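Local coordinates for ParM protein (Staphylococcus aureus, PDB 3JS6) that assembles into actin-like filaments that probably segregate the pSK41 plasmid, at residues I27-G32 / K93-C98; D85-K90 / A131-L136. One frame throughout, in Å; residues are numbered along the deposited sequence.

Contact 1 (I27-G32 / K93-C98); sequences IPSRIG and KDLVEC
Ser29 and Ile31 are the two residues through which strand 23-33 meets helix 90-104. Ser29 lies at an interruption of the strand, the centre of an inverse gamma turn closed by the bond from Arg30 N to Pro28 O (2.7 Å). Its OG stands anti to the backbone N (chi1 176°), and the hydroxyl comes up against a methyl of the helix, with Ser29 OG 3.5 Å from Leu95 CD2. The Ser29 backbone is tied to Gly14 and Thr80. Arg30 turns the other way and makes salt bridges with Asp71 and Asp79, leaving the helix to its neighbour. Ile31 makes the larger contribution from the strand, and Leu95 the larger from the helix. The CG1 branch of Ile31 extends anti to the backbone N (chi1 -165°), and CD1 at its end reaches the helix surface between three residues. Ile31 CD1 lies 3.5 Å from Asp94 CB, the two side chains crossing at about a right angle, and 3.8 Å from Leu95 N, while one turn on Ile31 CD1 meets Cys98 SG at 3.9 Å. The contact is thus essentially apolar, and Phe66 of the adjoining strand 64-66 continues it by touching both Leu95 and Cys98. With axes 8.9 Å apart and crossing at 88°, strand 30-32 and helix 93-98 illustrate a helix laid across a sheet in the N-terminal domain of an actin-like fold.

Contact 2 (D85-K90 / A131-L136); sequences DRYDIK and AKFEKL
Tyr87 and Phe133 form the tightly packed half of this contact. Tyr87 brings the CE2 corner of its ring over one face of Phe133, offset toward the rim, with Tyr87 CE2 3.5 Å from Phe133 CG. The rings are inclined at 44° with centroids 4.9 Å apart, an oblique pairing, and Met120 of strand 111-120 touches both. Leu136 sets its CD1 methyl at the edge of the tyrosine ring, near its plane, and this methyl also lies 3.5 Å from Tyr87 O. The opposite end of the tyrosine is polar: Arg86 NH2 donates in its guanidinium plane to Tyr87 OH (2.8 Å), and Glu124 also bonds this hydroxyl, so that two partners hold the far end of the ring. Rotation of the ring is probably restrained by Arg86 CG, which covers one face, and by Phe133.

The solvent side is looser and rests on charge. Lys132, bent at its third torsion (chi3 -62°), crosses Asp88 at about a right angle, and Lys132 NZ reaches the syn lone pair of Asp88 OD2 at 2.6 Å in a salt bridge on the exposed side. An aromatic core edged by a surface ion pair here joins a 3-10 turn to helix 128-137 within the actin-like N-terminal domain.

The two contacts sit about 13 Å apart, centre to centre, in the same actin-like N-terminal region, and their segments alternate along the chain: 27-32, 85-90, 93-98, then 131-136. The 85-90 turn of contact 2 leads directly into helix 90-104, whose residues 93-98 form the helical side of contact 1. Lys93 joins them, its CD packing 3.4 Å from Leu136 CD2 and its CG 3.7 Å from Tyr87 O. Helix 90-104 packs against strand 23-33 through contact 1 and against helix 128-137 through Lys93 and Val96, while strands 23-33 and 111-120 belong to one mixed sheet. Sequence-distant elements are in this way packed together in one domain, helices against the sheet, an example of interleaved chain order.

Contact 1 (I27-G32 / K93-C98)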
loop_
_atom_site.group_PDB
_atom_site.type_symbol
_atom_site.label_atom_id
_atom_site.label_comp_id
_atom_site.label_asym_id
_atom_site.label_seq_id
_atom_site.Cartn_x
_atom_site.Cartn_y
_atom_site.Cartn_z
ATOM N N ILE A 27 1.275 2.338 -8.641
ATOM C CA ILE A 27 2.159 1.835 -9.691
ATOM C C ILE A 27 2.826 0.571 -9.199
ATOM O O ILE A 27 3.153 0.465 -8.005
ATOM C CB ILE A 27 3.260 2.918 -9.966
ATOM C CG1 ILE A 27 2.579 4.210 -10.446
ATOM C CG2 ILE A 27 4.315 2.414 -10.973
ATOM C CD1 ILE A 27 3.466 5.458 -10.405
ATOM N N PRO A 28 3.042 -0.408 -10.103
ATOM C CA PRO A 28 3.692 -1.663 -9.725
ATOM C C PRO A 28 5.069 -1.393 -9.136
ATOM O O PRO A 28 5.772 -0.494 -9.575
ATOM C CB PRO A 28 3.786 -2.422 -11.050
ATOM C CG PRO A 28 2.557 -1.965 -11.783
ATOM C CD PRO A 28 2.557 -0.465 -11.499
ATOM N N SER A 29 5.449 -2.181 -8.138
ATOM C CA SER A 29 6.740 -2.020 -7.487
ATOM C C SER A 29 7.844 -2.591 -8.391
ATOM O O SER A 29 8.415 -3.631 -8.102
ATOM C CB SER A 29 6.697 -2.738 -6.131
ATOM O OG SER A 29 7.951 -2.705 -5.486
ATOM N N ARG A 30 8.107 -1.895 -9.495
ATOM C CA ARG A 30 9.097 -2.286 -10.502
ATOM C C ARG A 30 9.827 -1.022 -10.885
ATOM O O ARG A 30 9.258 0.055 -10.853
ATOM C CB ARG A 30 8.419 -2.816 -11.787
ATOM C CG ARG A 30 7.733 -4.164 -11.669
ATOM C CD ARG A 30 6.906 -4.481 -12.927
ATOM N NE ARG A 30 7.710 -4.580 -14.150
ATOM C CZ ARG A 30 8.611 -5.530 -14.379
ATOM N NH1 ARG A 30 8.841 -6.465 -13.461
ATOM N NH2 ARG A 30 9.256 -5.570 -15.536
ATOM N N ILE A 31 11.083 -1.147 -11.268
ATOM C CA ILE A 31 11.847 0.021 -11.661
ATOM C C ILE A 31 12.743 -0.336 -12.849
ATOM O O ILE A 31 13.115 -1.493 -13.027
ATOM C CB ILE A 31 12.684 0.528 -10.465
ATOM C CG1 ILE A 31 13.202 1.932 -10.739
ATOM C CG2 ILE A 31 13.835 -0.432 -10.172
ATOM C CD1 ILE A 31 13.712 2.623 -9.486
ATOM N N GLY A 32 13.056 0.654 -13.673
ATOM C CA GLY A 32 13.919 0.427 -14.818
ATOM C C GLY A 32 14.990 1.502 -14.915
ATOM O O GLY A 32 15.182 2.326 -14.001
ATOM N N LYS A 93 15.741 1.064 -2.514
ATOM C CA LYS A 93 16.160 2.432 -2.249
ATOM C C LYS A 93 15.835 3.338 -3.429
ATOM O O LYS A 93 15.412 4.471 -3.229
ATOM C CB LYS A 93 17.652 2.493 -1.921
ATOM C CG LYS A 93 17.950 1.875 -0.559
ATOM C CD LYS A 93 19.381 2.094 -0.102
ATOM C CE LYS A 93 20.350 1.153 -0.763
ATOM N NZ LYS A 93 21.684 1.305 -0.123
ATOM N N ASP A 94 16.020 2.844 -4.655
ATOM C CA ASP A 94 15.725 3.651 -5.839
ATOM C C ASP A 94 14.209 3.874 -5.955
ATOM O O ASP A 94 13.756 4.964 -6.319
ATOM C CB ASP A 94 16.249 2.970 -7.115
ATOM C CG ASP A 94 17.787 3.005 -7.228
ATOM O OD1 ASP A 94 18.346 2.247 -8.051
ATOM O OD2 ASP A 94 18.442 3.795 -6.511
ATOM N N LEU A 95 13.436 2.834 -5.657
ATOM C CA LEU A 95 11.985 2.910 -5.688
ATOM C C LEU A 95 11.516 4.033 -4.729
ATOM O O LEU A 95 10.640 4.837 -5.062
ATOM C CB LEU A 95 11.378 1.589 -5.236
ATOM C CG LEU A 95 9.838 1.552 -5.109
ATOM C CD1 LEU A 95 9.191 1.645 -6.510
ATOM C CD2 LEU A 95 9.411 0.250 -4.424
ATOM N N VAL A 96 12.094 4.073 -3.536
ATOM C CA VAL A 96 11.717 5.104 -2.561
ATOM C C VAL A 96 11.989 6.507 -3.132
ATOM O O VAL A 96 11.125 7.392 -3.059
ATOM C CB VAL A 96 12.477 4.904 -1.226
ATOM C CG1 VAL A 96 12.239 6.109 -0.293
ATOM C CG2 VAL A 96 11.990 3.634 -0.545
ATOM N N GLU A 97 13.177 6.722 -3.704
ATOM C CA GLU A 97 13.487 8.033 -4.291
ATOM C C GLU A 97 12.513 8.421 -5.431
ATOM O O GLU A 97 12.068 9.570 -5.493
ATOM C CB GLU A 97 14.923 8.087 -4.844
ATOM C CG GLU A 97 16.024 7.915 -3.803
ATOM C CD GLU A 97 15.934 8.934 -2.697
ATOM O OE1 GLU A 97 15.831 10.129 -3.019
ATOM O OE2 GLU A 97 15.957 8.535 -1.514
ATOM N N CYS A 98 12.208 7.497 -6.349
ATOM C CA CYS A 98 11.267 7.817 -7.446
ATOM C C CYS A 98 9.841 8.110 -6.946
ATOM O O CYS A 98 9.130 8.935 -7.524
ATOM C CB CYS A 98 11.213 6.670 -8.468
ATOM S SG CYS A 98 12.808 6.421 -9.283
#

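Contact 2 (D85-K90 / A131-L136)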
loop_
_atom_site.group_PDB
_atom_site.type_symbol
_atom_site.label_atom_id
_atom_site.label_comp_id
_atom_site.label_asym_id
_atom_site.label_seq_id
_atom_site.Cartn_x
_atom_site.Cartn_y
_atom_site.Cartn_z
ATOM N N ASP A 85 14.843 -7.449 4.225
ATOM C CA ASP A 85 16.069 -6.674 4.172
ATOM C C ASP A 85 16.067 -5.769 2.938
ATOM O O ASP A 85 17.109 -5.279 2.508
ATOM C CB ASP A 85 17.269 -7.616 4.132
ATOM C CG ASP A 85 17.115 -8.693 3.087
ATOM O OD1 ASP A 85 17.126 -8.364 1.885
ATOM O OD2 ASP A 85 16.963 -9.875 3.468
ATOM N N ARG A 86 14.885 -5.544 2.379
ATOM C CA ARG A 86 14.756 -4.692 1.197
ATOM C C ARG A 86 15.325 -3.303 1.466
ATOM O O ARG A 86 15.753 -2.605 0.541
ATOM C CB ARG A 86 13.279 -4.559 0.808
ATOM C CG ARG A 86 12.430 -3.931 1.905
ATOM C CD ARG A 86 10.955 -3.862 1.533
ATOM N NE ARG A 86 10.170 -3.244 2.603
ATOM C CZ ARG A 86 8.923 -2.789 2.471
ATOM N NH1 ARG A 86 8.291 -2.871 1.302
ATOM N NH2 ARG A 86 8.308 -2.249 3.519
ATOM N N TYR A 87 15.358 -2.917 2.739
ATOM C CA TYR A 87 15.842 -1.566 3.101
ATOM C C TYR A 87 17.298 -1.323 2.702
ATOM O O TYR A 87 17.705 -0.181 2.532
ATOM C CB TYR A 87 15.618 -1.269 4.618
ATOM C CG TYR A 87 14.165 -1.519 4.930
ATOM C CD1 TYR A 87 13.772 -2.688 5.594
ATOM C CD2 TYR A 87 13.194 -0.611 4.555
ATOM C CE1 TYR A 87 12.456 -2.956 5.858
ATOM C CE2 TYR A 87 11.845 -0.887 4.781
ATOM C CZ TYR A 87 11.489 -2.070 5.425
ATOM O OH TYR A 87 10.158 -2.364 5.638
ATOM N N ASP A 88 18.061 -2.398 2.540
ATOM C CA ASP A 88 19.470 -2.274 2.177
ATOM C C ASP A 88 19.714 -2.629 0.717
ATOM O O ASP A 88 20.859 -2.662 0.281
ATOM C CB ASP A 88 20.336 -3.186 3.050
ATOM C CG ASP A 88 20.259 -2.831 4.515
ATOM O OD1 ASP A 88 20.556 -1.661 4.865
ATOM O OD2 ASP A 88 19.900 -3.725 5.314
ATOM N N ILE A 89 18.653 -2.899 -0.043
ATOM C CA ILE A 89 18.830 -3.263 -1.447
ATOM C C ILE A 89 18.600 -2.067 -2.358
ATOM O O ILE A 89 17.606 -1.363 -2.226
ATOM C CB ILE A 89 17.868 -4.413 -1.872
ATOM C CG1 ILE A 89 18.035 -5.624 -0.943
ATOM C CG2 ILE A 89 18.152 -4.827 -3.311
ATOM C CD1 ILE A 89 19.426 -6.170 -0.904
ATOM N N LYS A 90 19.527 -1.867 -3.290
ATOM C CA LYS A 90 19.488 -0.771 -4.267
ATOM C C LYS A 90 18.116 -0.583 -4.900
ATOM O O LYS A 90 17.614 0.532 -4.984
ATOM C CB LYS A 90 20.520 -1.042 -5.359
ATOM C CG LYS A 90 20.322 -0.268 -6.632
ATOM C CD LYS A 90 21.041 1.045 -6.596
ATOM C CE LYS A 90 21.071 1.640 -7.988
ATOM N NZ LYS A 90 21.769 0.750 -8.924
ATOM N N ALA A 131 14.800 1.529 11.957
ATOM C CA ALA A 131 15.874 2.525 11.970
ATOM C C ALA A 131 16.427 2.765 10.567
ATOM O O ALA A 131 16.647 3.903 10.169
ATOM C CB ALA A 131 16.999 2.079 12.891
ATOM N N LYS A 132 16.670 1.698 9.817
ATOM C CA LYS A 132 17.188 1.855 8.466
ATOM C C LYS A 132 16.159 2.445 7.498
ATOM O O LYS A 132 16.528 3.153 6.577
ATOM C CB LYS A 132 17.687 0.508 7.934
ATOM C CG LYS A 132 18.976 0.049 8.621
ATOM C CD LYS A 132 19.511 -1.276 8.065
ATOM C CE LYS A 132 18.529 -2.413 8.276
ATOM N NZ LYS A 132 19.106 -3.713 7.820
ATOM N N PHE A 133 14.876 2.152 7.696
ATOM C CA PHE A 133 13.848 2.688 6.788
ATOM C C PHE A 133 13.731 4.186 7.060
ATOM O O PHE A 133 13.701 4.994 6.134
ATOM C CB PHE A 133 12.517 1.999 7.053
ATOM C CG PHE A 133 11.434 2.316 6.048
ATOM C CD1 PHE A 133 10.105 2.028 6.355
ATOM C CD2 PHE A 133 11.739 2.810 4.789
ATOM C CE1 PHE A 133 9.087 2.223 5.424
ATOM C CE2 PHE A 133 10.738 3.007 3.846
ATOM C CZ PHE A 133 9.410 2.714 4.163
ATOM N N GLU A 134 13.669 4.559 8.336
ATOM C CA GLU A 134 13.563 5.964 8.678
ATOM C C GLU A 134 14.800 6.702 8.176
ATOM O O GLU A 134 14.724 7.880 7.822
ATOM C CB GLU A 134 13.356 6.143 10.197
ATOM C CG GLU A 134 14.535 6.711 10.974
ATOM C CD GLU A 134 14.817 8.186 10.687
ATOM O OE1 GLU A 134 13.897 9.029 10.845
ATOM O OE2 GLU A 134 15.972 8.495 10.315
ATOM N N LYS A 135 15.948 6.027 8.134
ATOM C CA LYS A 135 17.154 6.684 7.629
ATOM C C LYS A 135 17.075 6.901 6.103
ATOM O O LYS A 135 17.625 7.857 5.560
ATOM C CB LYS A 135 18.401 5.862 7.965
ATOM C CG LYS A 135 19.095 6.289 9.238
ATOM C CD LYS A 135 20.403 5.523 9.441
ATOM C CE LYS A 135 21.319 5.668 8.219
ATOM N NZ LYS A 135 22.603 4.902 8.337
ATOM N N LEU A 136 16.399 6.003 5.405
ATOM C CA LEU A 136 16.263 6.173 3.974
ATOM C C LEU A 136 15.349 7.385 3.717
ATOM O O LEU A 136 15.617 8.207 2.853
ATOM C CB LEU A 136 15.621 4.928 3.350
ATOM C CG LEU A 136 16.419 3.629 3.204
ATOM C CD1 LEU A 136 15.487 2.505 2.708
ATOM C CD2 LEU A 136 17.574 3.837 2.217
#